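Local coordinates for protein sugar-phosphate aldolase (Thermotoga maritima, PDB 1PVT) that belongs to the class II aldolase and adducin N-terminal domain family, an alpha/beta fold with helices on both faces of a mixed beta sheet, at residues V196-F199 against E205-D208; L155-Q160 against V210-K215; I123-P128 against V189-H194; V164-K169 against G176-E181; S31-E36 against K112-N117. All coordinates share one frame; numbering follows the deposited sequence.

Interaction 1. Residues V196-F199 against E205-D208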
# COMPACT_ATOMS: atom_id res chain seq x y z
N VAL A 196 -4.01 -4.71 -4.71
CA VAL A 196 -3.45 -5.16 -3.46
C VAL A 196 -2.74 -4.07 -2.70
O VAL A 196 -2.40 -3.03 -3.25
CB VAL A 196 -2.45 -6.27 -3.72
CG1 VAL A 196 -1.36 -5.75 -4.63
CG2 VAL A 196 -1.84 -6.76 -2.43
N VAL A 197 -2.52 -4.35 -1.42
CA VAL A 197 -1.84 -3.46 -0.50
C VAL A 197 -0.75 -4.26 0.18
O VAL A 197 -1.03 -5.32 0.73
CB VAL A 197 -2.77 -2.96 0.58
CG1 VAL A 197 -2.05 -1.95 1.45
CG2 VAL A 197 -4.01 -2.36 -0.04
N ALA A 198 0.48 -3.77 0.17
CA ALA A 198 1.57 -4.50 0.79
C ALA A 198 2.28 -3.69 1.85
O ALA A 198 2.41 -2.47 1.73
CB ALA A 198 2.56 -4.95 -0.27
N PHE A 199 2.75 -4.38 2.89
CA PHE A 199 3.42 -3.71 4.00
C PHE A 199 4.85 -4.21 4.11
O PHE A 199 5.22 -5.21 3.51
CB PHE A 199 2.68 -4.01 5.31
CG PHE A 199 1.18 -3.98 5.16
CD1 PHE A 199 0.42 -5.10 5.45
CD2 PHE A 199 0.53 -2.83 4.71
CE1 PHE A 199 -0.96 -5.09 5.28
CE2 PHE A 199 -0.86 -2.81 4.54
CZ PHE A 199 -1.61 -3.93 4.83
N GLU A 205 10.67 -2.93 0.72
CA GLU A 205 10.24 -4.27 1.09
C GLU A 205 8.78 -4.49 0.68
O GLU A 205 8.41 -5.58 0.24
CB GLU A 205 10.41 -4.50 2.60
CG GLU A 205 9.86 -5.84 3.08
CD GLU A 205 10.10 -6.09 4.57
OE1 GLU A 205 11.24 -6.47 4.93
OE2 GLU A 205 9.16 -5.91 5.37
N ALA A 206 7.95 -3.46 0.84
CA ALA A 206 6.55 -3.55 0.45
C ALA A 206 6.54 -3.83 -1.05
O ALA A 206 5.89 -4.77 -1.50
CB ALA A 206 5.83 -2.26 0.76
N TYR A 207 7.26 -3.02 -1.82
CA TYR A 207 7.33 -3.21 -3.26
C TYR A 207 7.75 -4.63 -3.62
O TYR A 207 7.23 -5.23 -4.55
CB TYR A 207 8.33 -2.25 -3.89
CG TYR A 207 8.48 -2.45 -5.38
CD1 TYR A 207 7.48 -2.05 -6.26
CD2 TYR A 207 9.58 -3.09 -5.91
CE1 TYR A 207 7.57 -2.29 -7.61
CE2 TYR A 207 9.68 -3.34 -7.27
CZ TYR A 207 8.67 -2.93 -8.11
OH TYR A 207 8.75 -3.19 -9.45
N ASP A 208 8.72 -5.16 -2.88
CA ASP A 208 9.20 -6.51 -3.12
C ASP A 208 8.09 -7.56 -3.00
O ASP A 208 8.11 -8.58 -3.69
CB ASP A 208 10.31 -6.85 -2.13
CG ASP A 208 11.68 -6.52 -2.66
OD1 ASP A 208 11.77 -5.57 -3.46
OD2 ASP A 208 12.66 -7.20 -2.28

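Interaction 2. Residues L155-Q160 against V210-K215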
# COMPACT_ATOMS: atom_id res chain seq x y z
N LEU A 155 6.18 -18.08 0.10
CA LEU A 155 6.20 -18.61 1.46
C LEU A 155 7.04 -17.72 2.39
O LEU A 155 6.58 -17.29 3.44
CB LEU A 155 6.78 -20.03 1.44
CG LEU A 155 6.54 -20.82 0.13
CD1 LEU A 155 7.20 -22.19 0.18
CD2 LEU A 155 5.04 -20.96 -0.11
N ILE A 156 8.27 -17.47 1.96
CA ILE A 156 9.22 -16.64 2.70
C ILE A 156 8.65 -15.26 3.01
O ILE A 156 8.59 -14.86 4.17
CB ILE A 156 10.52 -16.43 1.88
CG1 ILE A 156 11.20 -17.78 1.63
CG2 ILE A 156 11.44 -15.46 2.61
CD1 ILE A 156 12.37 -17.70 0.67
N PHE A 157 8.25 -14.53 1.99
CA PHE A 157 7.71 -13.20 2.20
C PHE A 157 6.32 -13.23 2.83
O PHE A 157 5.86 -12.24 3.40
CB PHE A 157 7.68 -12.43 0.88
CG PHE A 157 9.04 -12.08 0.34
CD1 PHE A 157 9.91 -13.08 -0.09
CD2 PHE A 157 9.45 -10.75 0.24
CE1 PHE A 157 11.17 -12.76 -0.63
CE2 PHE A 157 10.71 -10.42 -0.29
CZ PHE A 157 11.56 -11.43 -0.73
N PHE A 158 5.65 -14.37 2.73
CA PHE A 158 4.31 -14.50 3.32
C PHE A 158 4.22 -15.80 4.06
O PHE A 158 3.57 -16.74 3.61
CB PHE A 158 3.25 -14.46 2.24
CG PHE A 158 3.43 -13.35 1.29
CD1 PHE A 158 4.24 -13.51 0.17
CD2 PHE A 158 2.87 -12.11 1.54
CE1 PHE A 158 4.48 -12.45 -0.68
CE2 PHE A 158 3.11 -11.05 0.70
CZ PHE A 158 3.92 -11.21 -0.42
N PRO A 159 4.91 -15.87 5.21
CA PRO A 159 4.91 -17.07 6.04
C PRO A 159 3.48 -17.41 6.44
O PRO A 159 3.07 -18.57 6.37
CB PRO A 159 5.77 -16.64 7.23
CG PRO A 159 6.73 -15.68 6.61
CD PRO A 159 5.81 -14.85 5.76
N GLN A 160 2.71 -16.40 6.84
CA GLN A 160 1.32 -16.64 7.21
C GLN A 160 0.41 -16.72 5.98
O GLN A 160 -0.60 -17.45 5.98
CB GLN A 160 0.81 -15.53 8.14
CG GLN A 160 1.04 -15.78 9.64
CD GLN A 160 2.52 -15.78 10.04
OE1 GLN A 160 3.27 -16.70 9.70
NE2 GLN A 160 2.94 -14.73 10.76
N VAL A 210 4.87 -6.98 -3.64
CA VAL A 210 3.95 -6.79 -4.75
C VAL A 210 4.52 -7.62 -5.89
O VAL A 210 3.85 -8.52 -6.40
CB VAL A 210 3.90 -5.34 -5.19
CG1 VAL A 210 3.10 -5.23 -6.46
CG2 VAL A 210 3.28 -4.50 -4.11
N GLU A 211 5.76 -7.33 -6.27
CA GLU A 211 6.44 -8.05 -7.34
C GLU A 211 6.20 -9.54 -7.21
O GLU A 211 5.65 -10.18 -8.11
CB GLU A 211 7.93 -7.79 -7.29
CG GLU A 211 8.39 -6.70 -8.19
CD GLU A 211 9.90 -6.70 -8.33
OE1 GLU A 211 10.41 -6.01 -9.24
OE2 GLU A 211 10.57 -7.39 -7.52
N ILE A 212 6.63 -10.10 -6.08
CA ILE A 212 6.49 -11.52 -5.82
C ILE A 212 5.05 -12.00 -5.96
O ILE A 212 4.79 -12.98 -6.66
CB ILE A 212 7.08 -11.87 -4.42
CG1 ILE A 212 8.60 -11.68 -4.47
CG2 ILE A 212 6.76 -13.31 -4.04
CD1 ILE A 212 9.29 -11.82 -3.16
N LEU A 213 4.09 -11.33 -5.32
CA LEU A 213 2.71 -11.75 -5.47
C LEU A 213 2.35 -11.79 -6.95
O LEU A 213 1.73 -12.75 -7.42
CB LEU A 213 1.77 -10.79 -4.75
CG LEU A 213 1.63 -11.04 -3.25
CD1 LEU A 213 0.47 -10.22 -2.72
CD2 LEU A 213 1.39 -12.53 -2.99
N GLU A 214 2.73 -10.75 -7.67
CA GLU A 214 2.45 -10.67 -9.10
C GLU A 214 3.02 -11.88 -9.83
O GLU A 214 2.33 -12.54 -10.60
CB GLU A 214 3.07 -9.42 -9.69
CG GLU A 214 2.10 -8.49 -10.40
CD GLU A 214 1.13 -9.21 -11.30
OE1 GLU A 214 0.22 -9.89 -10.78
OE2 GLU A 214 1.27 -9.09 -12.54
N LYS A 215 4.30 -12.14 -9.59
CA LYS A 215 4.97 -13.24 -10.24
C LYS A 215 4.21 -14.52 -10.02
O LYS A 215 3.96 -15.26 -10.97
CB LYS A 215 6.40 -13.37 -9.73
CG LYS A 215 7.31 -14.02 -10.73
CD LYS A 215 8.76 -13.60 -10.52
CE LYS A 215 9.69 -14.11 -11.64
NZ LYS A 215 11.06 -13.49 -11.59

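Interaction 3. Residues I123-P128 against V189-H194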
# COMPACT_ATOMS: atom_id res chain seq x y z
N ILE A 123 3.53 1.17 3.31
CA ILE A 123 2.35 0.63 2.60
C ILE A 123 2.30 1.00 1.11
O ILE A 123 2.29 2.18 0.74
CB ILE A 123 1.04 1.12 3.21
CG1 ILE A 123 0.93 0.69 4.66
CG2 ILE A 123 -0.13 0.56 2.40
CD1 ILE A 123 -0.31 1.20 5.33
N VAL A 124 2.24 -0.01 0.25
CA VAL A 124 2.18 0.20 -1.18
C VAL A 124 0.89 -0.40 -1.70
O VAL A 124 0.65 -1.59 -1.49
CB VAL A 124 3.37 -0.50 -1.91
CG1 VAL A 124 3.20 -0.38 -3.40
CG2 VAL A 124 4.69 0.11 -1.52
N HIS A 125 0.06 0.41 -2.35
CA HIS A 125 -1.19 -0.07 -2.93
C HIS A 125 -1.19 0.15 -4.45
O HIS A 125 -1.06 1.29 -4.93
CB HIS A 125 -2.40 0.66 -2.32
CG HIS A 125 -3.68 0.40 -3.05
ND1 HIS A 125 -4.40 1.39 -3.67
CD2 HIS A 125 -4.35 -0.76 -3.29
CE1 HIS A 125 -5.46 0.86 -4.26
NE2 HIS A 125 -5.45 -0.44 -4.04
N THR A 126 -1.36 -0.93 -5.21
CA THR A 126 -1.36 -0.83 -6.66
C THR A 126 -2.26 -1.90 -7.27
O THR A 126 -2.81 -2.73 -6.55
CB THR A 126 0.10 -0.95 -7.19
OG1 THR A 126 0.18 -0.45 -8.53
CG2 THR A 126 0.58 -2.39 -7.13
N HIS A 127 -2.42 -1.87 -8.59
CA HIS A 127 -3.28 -2.82 -9.30
C HIS A 127 -2.53 -3.68 -10.29
O HIS A 127 -2.56 -3.43 -11.49
CB HIS A 127 -4.39 -2.08 -10.04
CG HIS A 127 -5.20 -1.18 -9.16
ND1 HIS A 127 -4.87 0.14 -8.96
CD2 HIS A 127 -6.25 -1.44 -8.35
CE1 HIS A 127 -5.69 0.66 -8.05
NE2 HIS A 127 -6.53 -0.28 -7.67
N PRO A 128 -1.85 -4.72 -9.80
CA PRO A 128 -1.10 -5.59 -10.70
C PRO A 128 -2.04 -6.28 -11.67
O PRO A 128 -3.05 -6.84 -11.27
CB PRO A 128 -0.45 -6.58 -9.74
CG PRO A 128 -0.28 -5.79 -8.51
CD PRO A 128 -1.61 -5.09 -8.40
N VAL A 189 -2.62 -7.65 1.88
CA VAL A 189 -4.06 -7.82 1.81
C VAL A 189 -4.52 -7.53 0.40
O VAL A 189 -4.14 -6.52 -0.18
CB VAL A 189 -4.78 -6.86 2.77
CG1 VAL A 189 -6.18 -6.52 2.24
CG2 VAL A 189 -4.90 -7.51 4.14
N LEU A 190 -5.35 -8.42 -0.14
CA LEU A 190 -5.87 -8.24 -1.49
C LEU A 190 -7.25 -7.65 -1.42
O LEU A 190 -8.16 -8.31 -0.93
CB LEU A 190 -5.97 -9.58 -2.21
CG LEU A 190 -4.70 -10.24 -2.72
CD1 LEU A 190 -4.99 -11.70 -2.93
CD2 LEU A 190 -4.23 -9.58 -4.01
N TRP A 191 -7.42 -6.41 -1.88
CA TRP A 191 -8.75 -5.80 -1.88
C TRP A 191 -9.41 -6.41 -3.09
O TRP A 191 -9.18 -5.97 -4.22
CB TRP A 191 -8.71 -4.29 -2.05
CG TRP A 191 -8.11 -3.55 -0.90
CD1 TRP A 191 -7.75 -4.06 0.32
CD2 TRP A 191 -7.77 -2.16 -0.87
NE1 TRP A 191 -7.22 -3.07 1.11
CE2 TRP A 191 -7.22 -1.90 0.40
CE3 TRP A 191 -7.88 -1.11 -1.79
CZ2 TRP A 191 -6.78 -0.63 0.78
CZ3 TRP A 191 -7.45 0.14 -1.41
CH2 TRP A 191 -6.90 0.38 -0.14
N ASP A 192 -10.22 -7.43 -2.85
CA ASP A 192 -10.90 -8.12 -3.93
C ASP A 192 -11.44 -7.15 -4.97
O ASP A 192 -12.25 -6.27 -4.66
CB ASP A 192 -12.03 -8.98 -3.37
CG ASP A 192 -12.69 -9.83 -4.43
OD1 ASP A 192 -13.43 -9.25 -5.26
OD2 ASP A 192 -12.46 -11.06 -4.45
N LYS A 193 -10.96 -7.32 -6.21
CA LYS A 193 -11.38 -6.52 -7.35
C LYS A 193 -10.66 -5.17 -7.44
O LYS A 193 -10.79 -4.46 -8.44
CB LYS A 193 -12.89 -6.29 -7.29
CG LYS A 193 -13.57 -6.21 -8.63
CD LYS A 193 -13.67 -7.58 -9.27
CE LYS A 193 -14.41 -7.50 -10.61
NZ LYS A 193 -14.70 -8.84 -11.19
N HIS A 194 -9.89 -4.81 -6.41
CA HIS A 194 -9.19 -3.52 -6.40
C HIS A 194 -7.71 -3.63 -6.07
O HIS A 194 -7.20 -2.89 -5.23
CB HIS A 194 -9.86 -2.57 -5.42
CG HIS A 194 -11.32 -2.37 -5.67
ND1 HIS A 194 -11.85 -1.16 -6.07
CD2 HIS A 194 -12.35 -3.24 -5.64
CE1 HIS A 194 -13.15 -1.30 -6.27
NE2 HIS A 194 -13.48 -2.56 -6.01

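Interaction 4. Residues V164-K169 against G176-E181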
# COMPACT_ATOMS: atom_id res chain seq x y z
N VAL A 164 -8.09 -11.74 1.71
CA VAL A 164 -8.84 -10.89 0.80
C VAL A 164 -9.74 -10.00 1.64
O VAL A 164 -10.06 -10.34 2.77
CB VAL A 164 -9.71 -11.72 -0.15
CG1 VAL A 164 -10.42 -10.80 -1.12
CG2 VAL A 164 -8.86 -12.72 -0.88
N VAL A 165 -10.15 -8.87 1.09
CA VAL A 165 -11.01 -7.94 1.80
C VAL A 165 -12.16 -7.43 0.93
O VAL A 165 -11.92 -6.81 -0.11
CB VAL A 165 -10.20 -6.72 2.30
CG1 VAL A 165 -11.13 -5.68 2.90
CG2 VAL A 165 -9.17 -7.17 3.32
N GLU A 166 -13.40 -7.69 1.35
CA GLU A 166 -14.57 -7.25 0.60
C GLU A 166 -14.52 -5.73 0.48
O GLU A 166 -14.70 -4.99 1.45
CB GLU A 166 -15.87 -7.65 1.32
CG GLU A 166 -15.74 -8.84 2.27
CD GLU A 166 -15.01 -8.50 3.57
OE1 GLU A 166 -15.35 -7.46 4.19
OE2 GLU A 166 -14.09 -9.26 3.97
N PHE A 167 -14.26 -5.27 -0.74
CA PHE A 167 -14.15 -3.85 -1.05
C PHE A 167 -15.53 -3.20 -1.11
O PHE A 167 -16.37 -3.59 -1.92
CB PHE A 167 -13.45 -3.68 -2.39
CG PHE A 167 -12.85 -2.31 -2.60
CD1 PHE A 167 -11.52 -2.07 -2.30
CD2 PHE A 167 -13.63 -1.27 -3.09
CE1 PHE A 167 -10.96 -0.80 -2.48
CE2 PHE A 167 -13.09 0.00 -3.28
CZ PHE A 167 -11.75 0.24 -2.98
N GLU A 168 -15.76 -2.20 -0.26
CA GLU A 168 -17.04 -1.52 -0.22
C GLU A 168 -16.92 -0.03 -0.58
O GLU A 168 -17.45 0.42 -1.59
CB GLU A 168 -17.68 -1.64 1.17
CG GLU A 168 -17.84 -3.07 1.71
CD GLU A 168 -18.91 -3.88 0.98
OE1 GLU A 168 -19.98 -3.31 0.67
OE2 GLU A 168 -18.68 -5.08 0.74
N LYS A 169 -16.23 0.71 0.28
CA LYS A 169 -16.04 2.15 0.10
C LYS A 169 -14.58 2.50 -0.17
O LYS A 169 -13.68 2.07 0.56
CB LYS A 169 -16.50 2.91 1.35
CG LYS A 169 -17.86 2.49 1.90
CD LYS A 169 -18.18 3.19 3.23
CE LYS A 169 -19.47 2.65 3.87
NZ LYS A 169 -19.83 3.36 5.14
N GLY A 176 -9.90 0.60 5.90
CA GLY A 176 -8.73 0.44 6.74
C GLY A 176 -8.96 -0.51 7.89
O GLY A 176 -8.26 -1.52 8.02
N LEU A 177 -9.95 -0.18 8.72
CA LEU A 177 -10.31 -1.01 9.86
C LEU A 177 -10.42 -2.46 9.39
O LEU A 177 -9.75 -3.35 9.93
CB LEU A 177 -11.65 -0.54 10.45
CG LEU A 177 -11.76 0.94 10.83
CD1 LEU A 177 -13.15 1.21 11.36
CD2 LEU A 177 -10.71 1.29 11.88
N LYS A 178 -11.25 -2.69 8.38
CA LYS A 178 -11.42 -4.03 7.82
C LYS A 178 -10.03 -4.62 7.52
O LYS A 178 -9.66 -5.67 8.06
CB LYS A 178 -12.22 -3.97 6.51
CG LYS A 178 -13.69 -3.65 6.67
CD LYS A 178 -14.47 -4.11 5.43
CE LYS A 178 -15.97 -4.11 5.68
NZ LYS A 178 -16.75 -4.78 4.59
N THR A 179 -9.29 -3.93 6.66
CA THR A 179 -7.96 -4.34 6.25
C THR A 179 -7.06 -4.75 7.40
O THR A 179 -6.43 -5.80 7.36
CB THR A 179 -7.27 -3.22 5.47
OG1 THR A 179 -8.00 -2.97 4.26
CG2 THR A 179 -5.83 -3.61 5.13
N VAL A 180 -6.99 -3.90 8.42
CA VAL A 180 -6.14 -4.19 9.56
C VAL A 180 -6.47 -5.54 10.19
O VAL A 180 -5.58 -6.29 10.58
CB VAL A 180 -6.26 -3.09 10.64
CG1 VAL A 180 -5.30 -3.37 11.79
CG2 VAL A 180 -5.97 -1.73 10.03
N GLU A 181 -7.76 -5.85 10.28
CA GLU A 181 -8.21 -7.11 10.87
C GLU A 181 -7.66 -8.32 10.12
O GLU A 181 -7.12 -9.25 10.72
CB GLU A 181 -9.73 -7.16 10.88
CG GLU A 181 -10.36 -5.90 11.44
CD GLU A 181 -11.87 -5.97 11.44
OE1 GLU A 181 -12.45 -6.32 10.38
OE2 GLU A 181 -12.48 -5.67 12.49

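Interaction 5. Residues S31-E36 against K112-N117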
# COMPACT_ATOMS: atom_id res chain seq x y z
N SER A 31 2.69 4.98 1.08
CA SER A 31 2.67 5.70 2.36
C SER A 31 3.71 5.13 3.32
O SER A 31 3.79 3.90 3.54
CB SER A 31 1.28 5.66 3.00
OG SER A 31 0.95 4.35 3.46
N VAL A 32 4.52 6.01 3.89
CA VAL A 32 5.55 5.59 4.83
C VAL A 32 5.38 6.38 6.12
O VAL A 32 5.15 7.59 6.10
CB VAL A 32 6.98 5.84 4.26
CG1 VAL A 32 8.03 5.16 5.16
CG2 VAL A 32 7.07 5.31 2.83
N ARG A 33 5.50 5.67 7.23
CA ARG A 33 5.36 6.28 8.54
C ARG A 33 6.72 6.68 9.08
O ARG A 33 7.60 5.84 9.24
CB ARG A 33 4.66 5.29 9.49
CG ARG A 33 4.48 5.79 10.90
CD ARG A 33 3.36 5.03 11.59
NE ARG A 33 3.44 3.58 11.37
CZ ARG A 33 4.25 2.76 12.03
NH1 ARG A 33 5.07 3.23 12.96
NH2 ARG A 33 4.24 1.47 11.77
N LEU A 34 6.89 7.97 9.32
CA LEU A 34 8.14 8.47 9.87
C LEU A 34 8.13 8.27 11.38
O LEU A 34 7.12 8.52 12.05
CB LEU A 34 8.29 9.96 9.53
CG LEU A 34 9.13 10.34 8.31
CD1 LEU A 34 9.32 9.14 7.40
CD2 LEU A 34 8.46 11.51 7.58
N ASP A 35 9.26 7.82 11.92
CA ASP A 35 9.41 7.56 13.35
C ASP A 35 9.65 8.84 14.17
O ASP A 35 8.83 9.22 15.01
CB ASP A 35 10.58 6.60 13.55
CG ASP A 35 11.71 6.85 12.56
OD1 ASP A 35 11.50 6.67 11.34
OD2 ASP A 35 12.81 7.24 13.00
N GLU A 36 10.78 9.49 13.92
CA GLU A 36 11.15 10.71 14.62
C GLU A 36 10.22 11.84 14.19
O GLU A 36 9.00 11.69 14.19
CB GLU A 36 12.59 11.06 14.29
CG GLU A 36 13.48 9.83 14.25
CD GLU A 36 14.79 10.08 13.54
OE1 GLU A 36 15.64 10.80 14.10
OE2 GLU A 36 14.97 9.56 12.41
N LYS A 112 -2.93 1.57 13.71
CA LYS A 112 -2.87 0.22 14.28
C LYS A 112 -1.49 -0.39 14.23
O LYS A 112 -1.07 -1.09 15.14
CB LYS A 112 -3.87 -0.68 13.55
CG LYS A 112 -5.23 -0.01 13.30
CD LYS A 112 -5.96 0.42 14.60
CE LYS A 112 -6.53 -0.79 15.38
NZ LYS A 112 -7.39 -0.41 16.55
N PHE A 113 -0.77 -0.12 13.14
CA PHE A 113 0.58 -0.64 12.97
C PHE A 113 1.52 -0.05 14.02
O PHE A 113 2.40 -0.74 14.55
CB PHE A 113 1.09 -0.30 11.57
CG PHE A 113 0.94 -1.42 10.58
CD1 PHE A 113 1.41 -1.27 9.28
CD2 PHE A 113 0.39 -2.65 10.96
CE1 PHE A 113 1.34 -2.32 8.37
CE2 PHE A 113 0.30 -3.70 10.07
CZ PHE A 113 0.78 -3.54 8.77
N LYS A 114 1.32 1.23 14.30
CA LYS A 114 2.14 1.93 15.28
C LYS A 114 1.99 1.22 16.62
O LYS A 114 2.97 1.04 17.35
CB LYS A 114 1.67 3.38 15.38
CG LYS A 114 2.63 4.31 16.10
CD LYS A 114 2.06 5.71 16.19
CE LYS A 114 3.05 6.67 16.84
NZ LYS A 114 4.23 6.93 15.98
N GLU A 115 0.76 0.81 16.93
CA GLU A 115 0.47 0.11 18.17
C GLU A 115 0.86 -1.36 18.09
O GLU A 115 1.64 -1.85 18.91
CB GLU A 115 -1.03 0.22 18.49
CG GLU A 115 -1.48 1.62 18.91
CD GLU A 115 -2.98 1.71 19.20
OE1 GLU A 115 -3.51 0.81 19.90
OE2 GLU A 115 -3.62 2.69 18.75
N MSE A 116 0.32 -2.05 17.09
CA MSE A 116 0.58 -3.47 16.88
C MSE A 116 2.00 -3.80 16.48
O MSE A 116 2.85 -4.12 17.32
CB MSE A 116 -0.37 -4.02 15.82
CG MSE A 116 -1.77 -4.19 16.34
SE MSE A 116 -1.73 -5.34 17.91
CE MSE A 116 -3.14 -6.61 17.40
N ASN A 117 2.25 -3.75 15.18
CA ASN A 117 3.57 -4.05 14.64
C ASN A 117 4.23 -2.73 14.27
O ASN A 117 4.02 -2.20 13.19
CB ASN A 117 3.43 -4.94 13.41
CG ASN A 117 2.56 -6.16 13.66
OD1 ASN A 117 2.89 -7.01 14.50
ND2 ASN A 117 1.45 -6.26 12.93

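Interaction 1. Residues V196-F199 against E205-D208
Ala198 and Ala206 meet with nothing larger than a methyl group on either side. The methyl CB of Ala198 rests 3.6 Å from the carbonyl oxygen O of Ala206, and CB of Ala206 lies equally close, 3.6 Å, to O of Ala198. The two methyls, Ala198 CB and Ala206 CB, are 4.4 Å apart. One residue further along the strand, Phe199 O sits 3.7 Å from Ala206 CA, so helix and strand backbones approach closely here, with 4.7 Å between the CA atoms of Phe199 and Ala206. This is a beta-alpha unit: strand 196-200 passes through a short turn into helix 203-224, which folds back over one face of the sheet in the alpha/beta fold of the class II aldolase and adducin family. Side chains this small are consistent with so close an approach of the helix. The Phe199 side chain leaves from the opposite face, where its ring packs on Ile123. Polar groups fix the turn from outside the apolar layer. Glu205 runs its side chain out extended, CG anti to the backbone N (chi1 175°), which brings OE2 to the turn after the strand, where it pairs with Arg209 and accepts the backbone N-H of Lys201. Arg209 in turn donates from NE to Phe199 O, giving the last strand carbonyl of this segment a side-chain partner. Further out, Ala198 is hydrogen-bonded through its backbone to Val124 in strand 122-126, and the Ala206 methyl also touches the Val124 side chain. On the far side of the helix, Tyr207 packs against helix 2-19.

Interaction 2. Residues L155-Q160 against V210-K215
Phe157, the last residue of helix 152-157, and Phe158 just beyond it reach across to Ile212 and Leu213, successive residues of helix 203-224. The firmly packed half is the Phe158 side. Its ring presents one face to Leu213 in a CH-pi contact, with methyl CD2 4.1 Å from the ring centroid and displaced toward the rim, while CZ of Phe158 closes to 3.6 Å from CG of Leu213. At the edge of the same ring, CE1 of Phe158 lies 4.2 Å from CG2 of Ile212. Ile212 thus forks between the two aromatics: its other branch points CD1 at the face of Phe157, although the modelled separation is too short to trust. Phe158 and Leu213 both also touch Ala188 of strand 188-191. Toward solvent the contact loosens. Phe157 is only partly covered, leaning also on Asp208 and Arg209, and the chain beyond Phe158 turns off into the exposed Pro159 and Gln160. A short helix thus docks, by the two aromatics at and just past its C-terminal end, on the long helix that helps cover one sheet face of this alpha/beta fold.

Interaction 3. Residues I123-P128 against V189-H194
The backbone oxygen of His194 is approached by two imidazoles of strand 122-126 and its exit. His125 supplies the hydrogen bond, NE2 to His194 O at 3.2 Å, nearly straight with an N-H...O angle of 165°. The acceptor lies close to the ring plane of His125. The ring edge of the second imidazole comes alongside, with His127 CD2 3.5 Å from His194 C, in contact without a bond. With CG of His125 anti to the backbone N (chi1 169°), its ring is carried out to meet Trp191, whose CZ3 sits 3.3 Å above one imidazole face toward the rim. The two rings meet obliquely, planes 36° apart. The carbonyl is presented by a type II beta turn from Trp191 to His194, closed by His194 N to Trp191 O, and Phe167 stacks on the His194 ring. Strands 122-126 and 188-191 flank strand 196-200 in the mixed sheet, so the contact spans that strand where both chains leave the sheet. Behind the first shell, ND1 of His125 makes a weak hydrogen bond to Glu102. NE2 of His125 is thus modelled as a donor to a backbone oxygen, and this bond, with the indole over one face, should limit rotation of the imidazole.

Interaction 4. Residues V164-K169 against G176-E181
The ionic part of this contact centres on Lys178, whose NZ donates to OE1 of Glu166 in a salt bridge of 3.0 Å, meeting the oxygen nearly along its C-O axis. Lys178 leaves the helix with CG beside the backbone N (chi1 -71°) and runs straight from there, whereas the Glu166 chain is bent at chi2 and crosses the lysine chain at about a right angle. The other oxygen of Glu166, OE2, is held by Lys182, so the carboxylate bridges two lysines of one helix. Glu168 is a looser neighbour: its CG lies 3.5 Å from Lys178 NZ, but its OE2 stays 4.3 Å from that nitrogen, beyond salt-bridge range, and would add only a diffuse attraction. The apolar part lies deeper. Val165 spreads its two methyls over the helix, CG1 being 4.1 Å from CB of Lys178 and CG2 4.2 Å from CA of Thr179. Thr179 OG1 is bonded to Leu175 O within its own helix and weakly to Trp191 NE1. Together these contacts join the first two elements of a beta-alpha-beta crossover, in which strand 163-165, at the sheet margin, leads through helix 173-182 to the parallel strand 188-191, with the backbone of Val165 bonded to Leu190.

Interaction 5. Residues S31-E36 against K112-N117
Arg33 lays one face of its guanidinium over the backbone of Lys114, whose CA stands 3.9 Å above the middle of the planar group. The two nitrogens at the end spread over neighbouring residues of the same helical turn: NH2 reaches 3.6 Å from CB of Phe113, and NH1 4.1 Å from CG of Lys114. Two torsions place the group there. The chain leaves the strand with CG anti to the backbone N (chi1 179°), projecting straight at the helix, and then bends at chi3 (46°), turning the guanidinium flat against the turn. The carbonyls gathered at this C-terminal end of the helix would probably favour a positive group nearby. The contact thus ties strand 28-34, an inner strand of the mixed sheet, to the last turn of helix 103-115 on one face of the alpha/beta fold. Lys114 runs past the arginine, its ammonium NZ 4.8 Å from Arg33 NH1; these like charges probably repel weakly. The Phe113 ring swings away from the guanidinium, the two planes being 67° apart, and meets Phe199 edge-to-face. Strand and helix are also pinned nearer the start of the segment, where Ser31 OG makes hydrogen bonds with His106 and His110 of the same helix. The Arg33 side chain additionally touches Met58 of strand 58-63, while its backbone is bonded to Lys121. Val32 and Leu34 leave from the opposite face of the strand and pack on helix 2-19.

From the N terminus, the first loop to close is that of interaction 5, joining strand 28-34 to helix 103-115. Interaction 3 opens next, on strand 122-126, and closes at 189-194. Interaction 2 opens at 155-160, before that closure, and ends at 210-215, so the two cross. The short loop of interaction 4 falls entirely within both. Interaction 1 follows the closure of interaction 3 but still lies within the span of interaction 2, sharing helix 203-224 with it. Strands 28-34, 122-126, 196-200, 188-191 and 163-165, consecutive across the sheet, link interactions 5, 3, 1 and 4, whereas interaction 2 fastens the end of helix 152-157 to helix 203-224.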